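Local coordinates for protein response regulator (Caulobacter vibrioides, PDB 3N0R) that probably controls the general stress response by sequestering an anti-sigma factor through its sigma-like domain, under the control of a phosphorylatable receiver domain, at residues Tyr33-Arg39 with Pro243-Gly249; Arg26-Leu31 with Pro72-Leu76; Tyr51-Ala55 with Phe80-Trp84; Arg39-Gln45 with Arg251-Phe256. The protein carries 1 engineered substitution. All coordinates share one frame; numbering follows the deposited sequence. Where two conformers were deposited one is given.

Interaction 1: Tyr33-Arg39 with Pro243-Gly249; sequences YIRRYAR and PERLLTG
Two arginines of helix 31-42, Arg35 and Arg39, reach across to successive carbonyls of the receiver loop that carries Leu246 and Leu247. NH1 of Arg35 donates to Leu247 O at 2.9 Å, and NH1 of Arg39 donates to Leu246 O, also at 2.9 Å. Both donors lie in the plane of the carbonyl they meet, although the N-H...O angles, 147° and 156°, are some way from straight. The two arms are extended from CG to NE and start in the same way, with CG anti to the carbonyl carbon, which sends them out side by side from consecutive turns of the helix. Thr248 O, the next carbonyl oxygen, sits over the centre of one face of the Arg35 guanidinium. The charge of Arg39 has carboxylate partners in Glu253 and Asp49.

The apolar part is built around Leu247. Its CD2 branch comes in between the arginines, 3.7 Å from the backbone N of Arg36 and 3.6 Å from Arg39 NH1, where it rests over one face of the Arg39 guanidinium near the rim. Its CD1 branch faces the CB of Arg36 and the Tyr33 ring. That ring takes Pro243 CG at its edge, 4.2 Å from CE1, and its OH stands 3.4 Å from Glu244 OE1. Tyr33 CD1 sits over one face of the Arg36 guanidinium, near its rim, and Arg36 pairs with Glu126.

The arrangement is an interdomain interface: a helix of the sigma-like domain docks on the loop preceding strand 257-259, the last strand of the receiver's parallel sheet.

Interaction 2: Arg26-Leu31 with Pro72-Leu76; sequences RLAPHL and PRVAL
The imidazole of His30 lies against the aliphatic stem of Arg73, whose CB stands over the ring centre in a CH-pi contact, 3.7 Å from the centroid and 8° off the ring normal. Arg73 CG continues along the same face, 3.6 Å from His30 ND1. Because the chain of Arg73 runs extended from CG to NE, its guanidinium passes beyond the ring to a water molecule. In the conformer described, Arg73 NE donates to this water at 3.0 Å, and the water in turn donates to the backbone O of His30 at 2.8 Å, so that Arg73 touches the ring directly and the main chain of His30 only through water. The far end of Arg73 forms a salt bridge with Glu126.

Beside this pair, Leu76 offers its two methyl groups to different partners. CD1 meets Leu27 CD2 at 4.2 Å, while CD2 faces His30 CB and lies 4.2 Å from Leu31 CD2. At the other end Pro72 crosses Arg26 at about a right angle, with Pro72 CB 3.5 Å from the backbone O of Arg26.

The contact thus packs the first turn of helix 72-84 against the linker between helices 23-27 and 31-42, while helix 45-60 adds Val52, Leu56 and Leu59 to the leucine cluster.

Interaction 3: Tyr51-Ala55 with Phe80-Trp84; sequences YVRVA and FHAIW
Phe80 and Ile83 of helix 72-84 fill the apolar centre against Val52 and Ala55 of helix 45-60. Phe80 CE2 touches Val52 CG2 at 3.8 Å and Tyr51 CB at 3.7 Å, while Ile83 CD1 reaches Ala55 CA, also at 3.7 Å. The first torsion of Phe80, with CG anti to the backbone N, brings the ring in beside Val52; Ile34 and Ala38 of helix 31-42 touch the same ring. The axes of the two short segments come within 10.0 Å at an angle of 108°, part of the helical bundle of the sigma-like domain.

Further out, Tyr51 stacks face to face on the six-membered ring of Trp84, the centroids 3.8 Å apart and the planes only 12° from parallel. Tyr51 CB extends the overlap, lying above the five-membered ring as a CH-pi donor. The opposite face of the indole takes Ile83 CG2 from its own helix, and Val54 CB abuts its edge at CZ2.

At the polar edge, Trp84 NE1 donates to the backbone O of Tyr51 at 3.0 Å, with a bent N-H...O angle of 136°. That oxygen also accepts the helical bond from Ala55 N, and the two donors approach from opposite faces of the carbonyl plane.

Interaction 4: Arg39-Gln45 with Arg251-Phe256; sequences RALTGDQ and RPEPTF
The guanidinium of Arg39 meets two acceptors at its edge, Pro254 O and Glu253 OE1, while Gln45 CG from its own segment lies over one face near the rim. NH1 donates to Pro254 O at 2.9 Å. NH2 forms a salt bridge with Glu253 OE1 at 2.7 Å, approaching on the anti side of the carboxylate. Glu253 is itself held from several directions, as Gly249 N and Thr248 OG1 also bond to its carboxylate. The Phe256 ring carries Thr255 CG2 over its centre, and Ala40 CA and Gly43 CA come up to it from the helix end.

The amide of Gln45 grips the loop main chain twice. NE2 donates to Arg251 O at 2.9 Å, and OE1 accepts from Glu253 N at 2.9 Å; that donor stands above the carbonyl plane, 60° out of it, although its N-H points well at the oxygen (162°). A bend at chi2 (-140°) turns the amide onto this stretch of backbone.

Thr255 meets the turn itself: CG2 packs 3.7 Å from Gly43 C, and OG1 shares a water with Gln45 N, 2.7 Å from the hydroxyl.

Gly43, with positive phi, ends helix 31-42, and Asp44 is the N-cap of helix 45-60, its OD2 also hydrogen-bonded to Thr47 OG1. The receiver loop leading into strand 257-259 therefore docks on the turn between helices 31-42 and 45-60, completing an interface between the sigma-like and receiver domains.

Interactions 1 and 4 join the sigma-like domain to the receiver, whereas interactions 2 and 3 lie about 16 to 17 Å from the centre of the chain and link helices of the sigma-like part. The chemistry follows. The interdomain pair relies on arginine and glutamine side chains bonded to the loop backbone, with one salt bridge to Glu253, and shares Arg39, which spans both patches of the receiver loop. The other pair is mainly apolar and aromatic, and draws on opposite ends of helix 72-84. All four are partly buried. Ile34, on the far side of helix 31-42 from the receiver loop, packs on Leu76 (interaction 2) and Phe80 (interaction 3), so one helix serves both groups.

Interaction 1: Tyr33-Arg39 with Pro243-Gly249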
# COMPACT_ATOMS: atom_id res chain seq x y z
N TYR A 33 2.74 -2.92 -9.34
CA TYR A 33 2.15 -1.81 -8.61
C TYR A 33 0.71 -2.04 -8.18
O TYR A 33 0.29 -1.58 -7.12
CB TYR A 33 2.36 -0.49 -9.37
CG TYR A 33 3.83 -0.32 -9.63
CD1 TYR A 33 4.69 0.01 -8.60
CD2 TYR A 33 4.37 -0.57 -10.89
CE1 TYR A 33 6.06 0.14 -8.83
CE2 TYR A 33 5.72 -0.45 -11.13
CZ TYR A 33 6.56 -0.09 -10.09
OH TYR A 33 7.91 0.03 -10.32
N ILE A 34 -0.05 -2.80 -8.97
CA ILE A 34 -1.37 -3.18 -8.50
C ILE A 34 -1.27 -4.18 -7.33
O ILE A 34 -2.11 -4.16 -6.45
CB ILE A 34 -2.34 -3.64 -9.61
CG1 ILE A 34 -3.78 -3.64 -9.07
CG2 ILE A 34 -1.94 -4.98 -10.20
CD1 ILE A 34 -4.83 -3.80 -10.14
N ARG A 35 -0.21 -4.99 -7.28
CA ARG A 35 0.04 -5.77 -6.07
C ARG A 35 0.29 -4.85 -4.87
O ARG A 35 -0.23 -5.10 -3.79
CB ARG A 35 1.20 -6.76 -6.23
CG ARG A 35 0.93 -7.86 -7.26
CD ARG A 35 2.06 -8.91 -7.30
NE ARG A 35 1.85 -9.78 -8.46
CZ ARG A 35 2.51 -9.71 -9.61
NH1 ARG A 35 3.53 -8.87 -9.77
NH2 ARG A 35 2.16 -10.51 -10.61
N ARG A 36 1.06 -3.78 -5.05
CA ARG A 36 1.28 -2.82 -3.97
C ARG A 36 -0.05 -2.27 -3.46
O ARG A 36 -0.31 -2.23 -2.25
CB ARG A 36 2.20 -1.69 -4.43
CG ARG A 36 2.39 -0.61 -3.36
CD ARG A 36 3.30 0.48 -3.85
NE ARG A 36 2.74 1.16 -5.01
CZ ARG A 36 3.46 1.88 -5.86
NH1 ARG A 36 4.77 2.02 -5.67
NH2 ARG A 36 2.88 2.45 -6.90
N TYR A 37 -0.90 -1.85 -4.39
CA TYR A 37 -2.22 -1.34 -4.05
C TYR A 37 -3.03 -2.38 -3.27
O TYR A 37 -3.60 -2.08 -2.22
CB TYR A 37 -2.96 -0.96 -5.34
CG TYR A 37 -4.41 -0.57 -5.18
CD1 TYR A 37 -4.79 0.61 -4.54
CD2 TYR A 37 -5.42 -1.37 -5.71
CE1 TYR A 37 -6.11 0.98 -4.43
CE2 TYR A 37 -6.76 -1.01 -5.59
CZ TYR A 37 -7.09 0.17 -4.96
OH TYR A 37 -8.41 0.55 -4.84
N ALA A 38 -3.10 -3.60 -3.81
CA ALA A 38 -3.96 -4.63 -3.23
C ALA A 38 -3.48 -5.03 -1.84
O ALA A 38 -4.29 -5.29 -0.95
CB ALA A 38 -4.03 -5.83 -4.16
N ARG A 39 -2.16 -5.12 -1.66
CA ARG A 39 -1.61 -5.41 -0.35
C ARG A 39 -1.93 -4.31 0.65
O ARG A 39 -2.30 -4.59 1.78
CB ARG A 39 -0.09 -5.58 -0.43
CG ARG A 39 0.37 -6.79 -1.20
CD ARG A 39 1.88 -6.89 -1.19
NE ARG A 39 2.36 -7.83 -2.19
CZ ARG A 39 3.64 -8.02 -2.49
NH1 ARG A 39 4.60 -7.37 -1.82
NH2 ARG A 39 3.96 -8.85 -3.46
N PRO A 243 11.00 -0.90 -5.67
CA PRO A 243 9.87 -1.61 -5.07
C PRO A 243 9.43 -2.82 -5.89
O PRO A 243 8.97 -3.81 -5.34
CB PRO A 243 8.77 -0.55 -4.99
CG PRO A 243 9.16 0.49 -6.02
CD PRO A 243 10.66 0.50 -6.01
N GLU A 244 9.57 -2.73 -7.21
CA GLU A 244 9.14 -3.82 -8.07
C GLU A 244 9.78 -5.17 -7.70
O GLU A 244 9.16 -6.21 -7.88
CB GLU A 244 9.36 -3.46 -9.54
CG GLU A 244 10.83 -3.26 -9.92
CD GLU A 244 11.40 -1.87 -9.60
OE1 GLU A 244 10.79 -1.07 -8.86
OE2 GLU A 244 12.50 -1.56 -10.13
N ARG A 245 11.00 -5.14 -7.17
CA ARG A 245 11.70 -6.37 -6.78
C ARG A 245 11.05 -7.10 -5.62
O ARG A 245 11.29 -8.29 -5.43
CB ARG A 245 13.14 -6.07 -6.40
CG ARG A 245 13.92 -5.48 -7.53
CD ARG A 245 15.32 -5.17 -7.11
NE ARG A 245 16.01 -4.47 -8.17
CZ ARG A 245 17.30 -4.18 -8.14
NH1 ARG A 245 18.04 -4.53 -7.10
NH2 ARG A 245 17.84 -3.53 -9.16
N LEU A 246 10.25 -6.36 -4.86
CA LEU A 246 9.54 -6.90 -3.70
C LEU A 246 8.04 -7.04 -3.97
O LEU A 246 7.26 -7.22 -3.04
CB LEU A 246 9.75 -5.98 -2.50
CG LEU A 246 11.20 -5.76 -2.08
CD1 LEU A 246 11.33 -4.65 -1.05
CD2 LEU A 246 11.75 -7.07 -1.55
N LEU A 247 7.65 -6.94 -5.24
CA LEU A 247 6.24 -6.95 -5.65
C LEU A 247 6.03 -8.02 -6.72
O LEU A 247 5.22 -7.84 -7.63
CB LEU A 247 5.85 -5.57 -6.17
CG LEU A 247 5.76 -4.47 -5.10
CD1 LEU A 247 5.69 -3.09 -5.74
CD2 LEU A 247 4.58 -4.71 -4.19
N THR A 248 6.74 -9.14 -6.62
CA THR A 248 6.60 -10.23 -7.58
C THR A 248 5.39 -11.11 -7.30
O THR A 248 4.84 -11.72 -8.21
CB THR A 248 7.84 -11.15 -7.58
OG1 THR A 248 7.86 -11.94 -6.38
CG2 THR A 248 9.14 -10.34 -7.69
N GLY A 249 4.99 -11.19 -6.03
CA GLY A 249 3.92 -12.10 -5.64
C GLY A 249 4.29 -13.57 -5.60
O GLY A 249 3.41 -14.42 -5.51

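Interaction 2: Arg26-Leu31 with Pro72-Leu76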
# COMPACT_ATOMS: atom_id res chain seq x y z
N ARG A 26 0.75 -5.15 -22.52
CA ARG A 26 0.05 -3.97 -22.03
C ARG A 26 -0.15 -4.04 -20.51
O ARG A 26 -0.14 -3.01 -19.84
CB ARG A 26 -1.29 -3.76 -22.76
CG ARG A 26 -1.10 -3.56 -24.27
CD ARG A 26 -2.25 -2.83 -24.93
NE ARG A 26 -3.55 -3.41 -24.65
CZ ARG A 26 -4.03 -4.50 -25.24
NH1 ARG A 26 -3.31 -5.15 -26.14
NH2 ARG A 26 -5.24 -4.94 -24.92
N LEU A 27 -0.33 -5.25 -19.99
CA LEU A 27 -0.57 -5.45 -18.56
C LEU A 27 0.70 -5.51 -17.71
O LEU A 27 0.73 -5.01 -16.59
CB LEU A 27 -1.34 -6.74 -18.32
CG LEU A 27 -2.73 -6.85 -18.93
CD1 LEU A 27 -3.32 -8.23 -18.68
CD2 LEU A 27 -3.62 -5.77 -18.35
N ALA A 28 1.74 -6.16 -18.23
CA ALA A 28 2.87 -6.60 -17.40
C ALA A 28 3.54 -5.49 -16.57
O ALA A 28 3.82 -5.70 -15.38
CB ALA A 28 3.90 -7.34 -18.25
N PRO A 29 3.81 -4.32 -17.18
CA PRO A 29 4.52 -3.30 -16.41
C PRO A 29 3.74 -2.81 -15.19
O PRO A 29 4.35 -2.26 -14.27
CB PRO A 29 4.70 -2.16 -17.42
CG PRO A 29 4.55 -2.79 -18.76
CD PRO A 29 3.59 -3.92 -18.58
N HIS A 30 2.43 -3.01 -15.18
CA HIS A 30 1.57 -2.46 -14.12
C HIS A 30 1.28 -3.45 -13.01
O HIS A 30 0.77 -3.07 -11.96
CB HIS A 30 0.28 -1.93 -14.75
CG HIS A 30 0.54 -1.00 -15.89
ND1 HIS A 30 1.23 0.17 -15.73
CD2 HIS A 30 0.27 -1.11 -17.21
CE1 HIS A 30 1.37 0.77 -16.90
NE2 HIS A 30 0.79 0.01 -17.82
N LEU A 31 1.62 -4.72 -13.23
CA LEU A 31 1.30 -5.76 -12.25
C LEU A 31 1.96 -5.58 -10.88
O LEU A 31 1.29 -5.70 -9.87
CB LEU A 31 1.53 -7.16 -12.81
CG LEU A 31 0.53 -7.57 -13.90
CD1 LEU A 31 1.03 -8.79 -14.65
CD2 LEU A 31 -0.88 -7.81 -13.34
N PRO A 72 -4.09 1.17 -20.48
CA PRO A 72 -4.07 -0.17 -19.89
C PRO A 72 -3.97 -0.16 -18.37
O PRO A 72 -4.58 -1.01 -17.73
CB PRO A 72 -2.83 -0.81 -20.53
CG PRO A 72 -2.72 -0.12 -21.86
CD PRO A 72 -3.15 1.30 -21.61
N ARG A 73 -3.23 0.78 -17.78
CA ARG A 73 -3.11 0.81 -16.32
C ARG A 73 -4.47 1.07 -15.67
O ARG A 73 -4.89 0.34 -14.77
CB ARG A 73 -2.08 1.84 -15.84
CG ARG A 73 -1.73 1.65 -14.37
CD ARG A 73 -1.00 2.83 -13.75
NE ARG A 73 -0.62 2.51 -12.37
CZ ARG A 73 -0.46 3.39 -11.39
NH1 ARG A 73 -0.63 4.69 -11.62
NH2 ARG A 73 -0.13 2.97 -10.18
N VAL A 74 -5.17 2.10 -16.13
CA VAL A 74 -6.49 2.41 -15.59
C VAL A 74 -7.44 1.24 -15.84
O VAL A 74 -8.20 0.84 -14.95
CB VAL A 74 -7.04 3.72 -16.16
CG1 VAL A 74 -8.49 3.92 -15.75
CG2 VAL A 74 -6.17 4.89 -15.71
N ALA A 75 -7.42 0.69 -17.05
CA ALA A 75 -8.30 -0.42 -17.40
C ALA A 75 -8.07 -1.65 -16.52
O ALA A 75 -9.01 -2.34 -16.15
CB ALA A 75 -8.14 -0.79 -18.86
N LEU A 76 -6.81 -1.93 -16.19
CA LEU A 76 -6.48 -3.06 -15.33
C LEU A 76 -7.07 -2.85 -13.93
O LEU A 76 -7.65 -3.77 -13.36
CB LEU A 76 -4.96 -3.22 -15.23
CG LEU A 76 -4.44 -4.22 -14.19
CD1 LEU A 76 -4.99 -5.61 -14.43
CD2 LEU A 76 -2.91 -4.22 -14.18
O HOH W 1 0.10 -0.31 -11.78

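Interaction 3: Tyr51-Ala55 with Phe80-Trp84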
# COMPACT_ATOMS: atom_id res chain seq x y z
N TYR A 51 -5.53 -11.72 -5.18
CA TYR A 51 -6.58 -11.00 -5.89
C TYR A 51 -6.05 -10.52 -7.25
O TYR A 51 -6.77 -10.56 -8.26
CB TYR A 51 -7.11 -9.83 -5.06
CG TYR A 51 -7.93 -10.20 -3.84
CD1 TYR A 51 -8.17 -11.53 -3.49
CD2 TYR A 51 -8.48 -9.21 -3.04
CE1 TYR A 51 -8.93 -11.85 -2.38
CE2 TYR A 51 -9.23 -9.53 -1.93
CZ TYR A 51 -9.45 -10.85 -1.60
OH TYR A 51 -10.20 -11.16 -0.49
N VAL A 52 -4.80 -10.07 -7.27
CA VAL A 52 -4.20 -9.65 -8.53
C VAL A 52 -4.03 -10.83 -9.49
O VAL A 52 -4.32 -10.72 -10.69
CB VAL A 52 -2.85 -8.94 -8.29
CG1 VAL A 52 -2.11 -8.73 -9.61
CG2 VAL A 52 -3.07 -7.63 -7.58
N ARG A 53 -3.56 -11.97 -8.98
CA ARG A 53 -3.36 -13.14 -9.83
C ARG A 53 -4.68 -13.57 -10.50
O ARG A 53 -4.70 -13.91 -11.69
CB ARG A 53 -2.76 -14.29 -9.03
CG ARG A 53 -2.31 -15.47 -9.88
CD ARG A 53 -1.58 -16.51 -9.05
NE ARG A 53 -2.43 -17.09 -8.01
CZ ARG A 53 -3.25 -18.12 -8.22
NH1 ARG A 53 -3.34 -18.67 -9.42
NH2 ARG A 53 -3.99 -18.60 -7.22
N VAL A 54 -5.77 -13.55 -9.74
CA VAL A 54 -7.07 -13.91 -10.28
C VAL A 54 -7.47 -12.95 -11.40
O VAL A 54 -7.95 -13.39 -12.46
CB VAL A 54 -8.14 -13.91 -9.17
CG1 VAL A 54 -9.55 -13.96 -9.78
CG2 VAL A 54 -7.89 -15.08 -8.20
N ALA A 55 -7.28 -11.65 -11.20
CA ALA A 55 -7.62 -10.68 -12.24
C ALA A 55 -6.77 -10.90 -13.50
O ALA A 55 -7.29 -10.86 -14.63
CB ALA A 55 -7.43 -9.26 -11.72
N PHE A 80 -9.88 -5.06 -11.87
CA PHE A 80 -9.65 -5.50 -10.49
C PHE A 80 -10.83 -5.10 -9.60
O PHE A 80 -11.32 -5.89 -8.80
CB PHE A 80 -8.36 -4.88 -9.97
CG PHE A 80 -7.99 -5.32 -8.58
CD1 PHE A 80 -8.51 -4.65 -7.48
CD2 PHE A 80 -7.14 -6.39 -8.37
CE1 PHE A 80 -8.17 -5.04 -6.19
CE2 PHE A 80 -6.79 -6.78 -7.08
CZ PHE A 80 -7.31 -6.12 -5.99
N HIS A 81 -11.31 -3.86 -9.76
CA HIS A 81 -12.44 -3.38 -8.98
C HIS A 81 -13.75 -4.08 -9.32
O HIS A 81 -14.58 -4.31 -8.44
CB HIS A 81 -12.57 -1.87 -9.14
CG HIS A 81 -11.69 -1.10 -8.21
ND1 HIS A 81 -12.22 -0.30 -7.23
CD2 HIS A 81 -10.35 -1.04 -8.08
CE1 HIS A 81 -11.23 0.24 -6.53
NE2 HIS A 81 -10.09 -0.21 -7.01
N ALA A 82 -13.97 -4.40 -10.59
CA ALA A 82 -15.16 -5.15 -10.99
C ALA A 82 -15.19 -6.53 -10.33
O ALA A 82 -16.24 -6.99 -9.87
CB ALA A 82 -15.22 -5.30 -12.52
N ILE A 83 -14.04 -7.19 -10.28
CA ILE A 83 -13.96 -8.52 -9.70
C ILE A 83 -14.11 -8.49 -8.18
O ILE A 83 -14.88 -9.27 -7.63
CB ILE A 83 -12.64 -9.23 -10.09
CG1 ILE A 83 -12.60 -9.47 -11.60
CG2 ILE A 83 -12.50 -10.54 -9.34
CD1 ILE A 83 -11.23 -9.92 -12.13
N TRP A 84 -13.40 -7.58 -7.52
CA TRP A 84 -13.22 -7.66 -6.07
C TRP A 84 -13.97 -6.63 -5.23
O TRP A 84 -14.24 -6.89 -4.06
CB TRP A 84 -11.73 -7.61 -5.70
CG TRP A 84 -10.95 -8.77 -6.24
CD1 TRP A 84 -10.05 -8.75 -7.27
CD2 TRP A 84 -11.03 -10.12 -5.79
NE1 TRP A 84 -9.57 -10.02 -7.49
CE2 TRP A 84 -10.16 -10.88 -6.59
CE3 TRP A 84 -11.76 -10.76 -4.79
CZ2 TRP A 84 -10.00 -12.26 -6.42
CZ3 TRP A 84 -11.61 -12.13 -4.62
CH2 TRP A 84 -10.73 -12.86 -5.43

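Interaction 4: Arg39-Gln45 with Arg251-Phe256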
# COMPACT_ATOMS: atom_id res chain seq x y z
N ARG A 39 -2.16 -5.12 -1.66
CA ARG A 39 -1.61 -5.41 -0.35
C ARG A 39 -1.93 -4.31 0.65
O ARG A 39 -2.30 -4.59 1.78
CB ARG A 39 -0.09 -5.58 -0.43
CG ARG A 39 0.37 -6.79 -1.20
CD ARG A 39 1.88 -6.89 -1.19
NE ARG A 39 2.36 -7.83 -2.19
CZ ARG A 39 3.64 -8.02 -2.49
NH1 ARG A 39 4.60 -7.37 -1.82
NH2 ARG A 39 3.96 -8.85 -3.46
N ALA A 40 -1.76 -3.05 0.24
CA ALA A 40 -2.04 -1.93 1.15
C ALA A 40 -3.52 -1.84 1.50
O ALA A 40 -3.87 -1.46 2.62
CB ALA A 40 -1.54 -0.62 0.55
N LEU A 41 -4.38 -2.13 0.53
CA LEU A 41 -5.81 -2.03 0.72
C LEU A 41 -6.35 -3.15 1.62
O LEU A 41 -7.24 -2.93 2.45
CB LEU A 41 -6.50 -2.04 -0.64
CG LEU A 41 -8.02 -1.84 -0.62
CD1 LEU A 41 -8.38 -0.40 -0.26
CD2 LEU A 41 -8.61 -2.21 -1.98
N THR A 42 -5.82 -4.36 1.45
CA THR A 42 -6.30 -5.53 2.19
C THR A 42 -5.54 -5.78 3.49
O THR A 42 -6.02 -6.51 4.37
CB THR A 42 -6.24 -6.83 1.35
OG1 THR A 42 -4.88 -7.16 1.08
CG2 THR A 42 -7.05 -6.70 0.06
N GLY A 43 -4.34 -5.20 3.61
CA GLY A 43 -3.52 -5.37 4.79
C GLY A 43 -2.83 -6.72 4.87
O GLY A 43 -2.30 -7.06 5.91
N ASP A 44 -2.79 -7.46 3.78
CA ASP A 44 -2.21 -8.80 3.80
C ASP A 44 -1.53 -9.12 2.48
O ASP A 44 -2.13 -8.97 1.42
CB ASP A 44 -3.29 -9.85 4.08
CG ASP A 44 -2.72 -11.25 4.19
OD1 ASP A 44 -1.98 -11.53 5.16
OD2 ASP A 44 -3.01 -12.09 3.31
N GLN A 45 -0.27 -9.53 2.55
CA GLN A 45 0.47 -9.79 1.33
C GLN A 45 -0.16 -10.88 0.48
O GLN A 45 -0.39 -10.69 -0.72
CB GLN A 45 1.94 -10.14 1.61
CG GLN A 45 2.75 -10.22 0.32
CD GLN A 45 3.75 -11.36 0.26
OE1 GLN A 45 4.18 -11.89 1.29
NE2 GLN A 45 4.14 -11.72 -0.96
N ARG A 251 6.95 -14.93 -3.53
CA ARG A 251 7.58 -15.32 -2.28
C ARG A 251 7.18 -14.33 -1.19
O ARG A 251 6.55 -13.31 -1.48
CB ARG A 251 9.10 -15.39 -2.42
CG ARG A 251 9.75 -14.09 -2.88
CD ARG A 251 11.18 -14.36 -3.33
NE ARG A 251 11.69 -13.32 -4.21
CZ ARG A 251 11.33 -13.18 -5.48
NH1 ARG A 251 10.45 -14.01 -6.02
NH2 ARG A 251 11.84 -12.20 -6.21
N PRO A 252 7.51 -14.65 0.07
CA PRO A 252 7.19 -13.70 1.14
C PRO A 252 7.82 -12.34 0.87
O PRO A 252 9.02 -12.25 0.60
CB PRO A 252 7.81 -14.35 2.38
CG PRO A 252 7.74 -15.81 2.08
CD PRO A 252 7.99 -15.93 0.61
N GLU A 253 7.00 -11.29 0.95
CA GLU A 253 7.41 -9.93 0.60
C GLU A 253 6.67 -8.96 1.51
O GLU A 253 5.70 -9.34 2.16
CB GLU A 253 7.08 -9.64 -0.87
CG GLU A 253 7.98 -10.39 -1.87
CD GLU A 253 7.49 -10.33 -3.32
OE1 GLU A 253 6.26 -10.32 -3.56
OE2 GLU A 253 8.34 -10.33 -4.24
N PRO A 254 7.11 -7.69 1.55
CA PRO A 254 6.44 -6.70 2.41
C PRO A 254 4.98 -6.46 2.06
O PRO A 254 4.59 -6.51 0.90
CB PRO A 254 7.22 -5.42 2.14
CG PRO A 254 8.56 -5.88 1.74
CD PRO A 254 8.32 -7.13 0.93
N THR A 255 4.19 -6.13 3.08
CA THR A 255 2.82 -5.70 2.87
C THR A 255 2.75 -4.21 2.57
O THR A 255 1.96 -3.78 1.74
CB THR A 255 1.97 -6.04 4.10
OG1 THR A 255 2.00 -7.45 4.29
CG2 THR A 255 0.52 -5.58 3.93
N PHE A 256 3.60 -3.44 3.25
CA PHE A 256 3.65 -1.98 3.12
C PHE A 256 5.04 -1.57 2.66
O PHE A 256 6.04 -2.00 3.24
CB PHE A 256 3.29 -1.28 4.44
CG PHE A 256 2.00 -1.77 5.05
CD1 PHE A 256 0.77 -1.47 4.48
CD2 PHE A 256 2.02 -2.53 6.22
CE1 PHE A 256 -0.42 -1.93 5.05
CE2 PHE A 256 0.84 -2.99 6.79
CZ PHE A 256 -0.38 -2.69 6.20
O HOH W 2 0.89 -9.69 5.22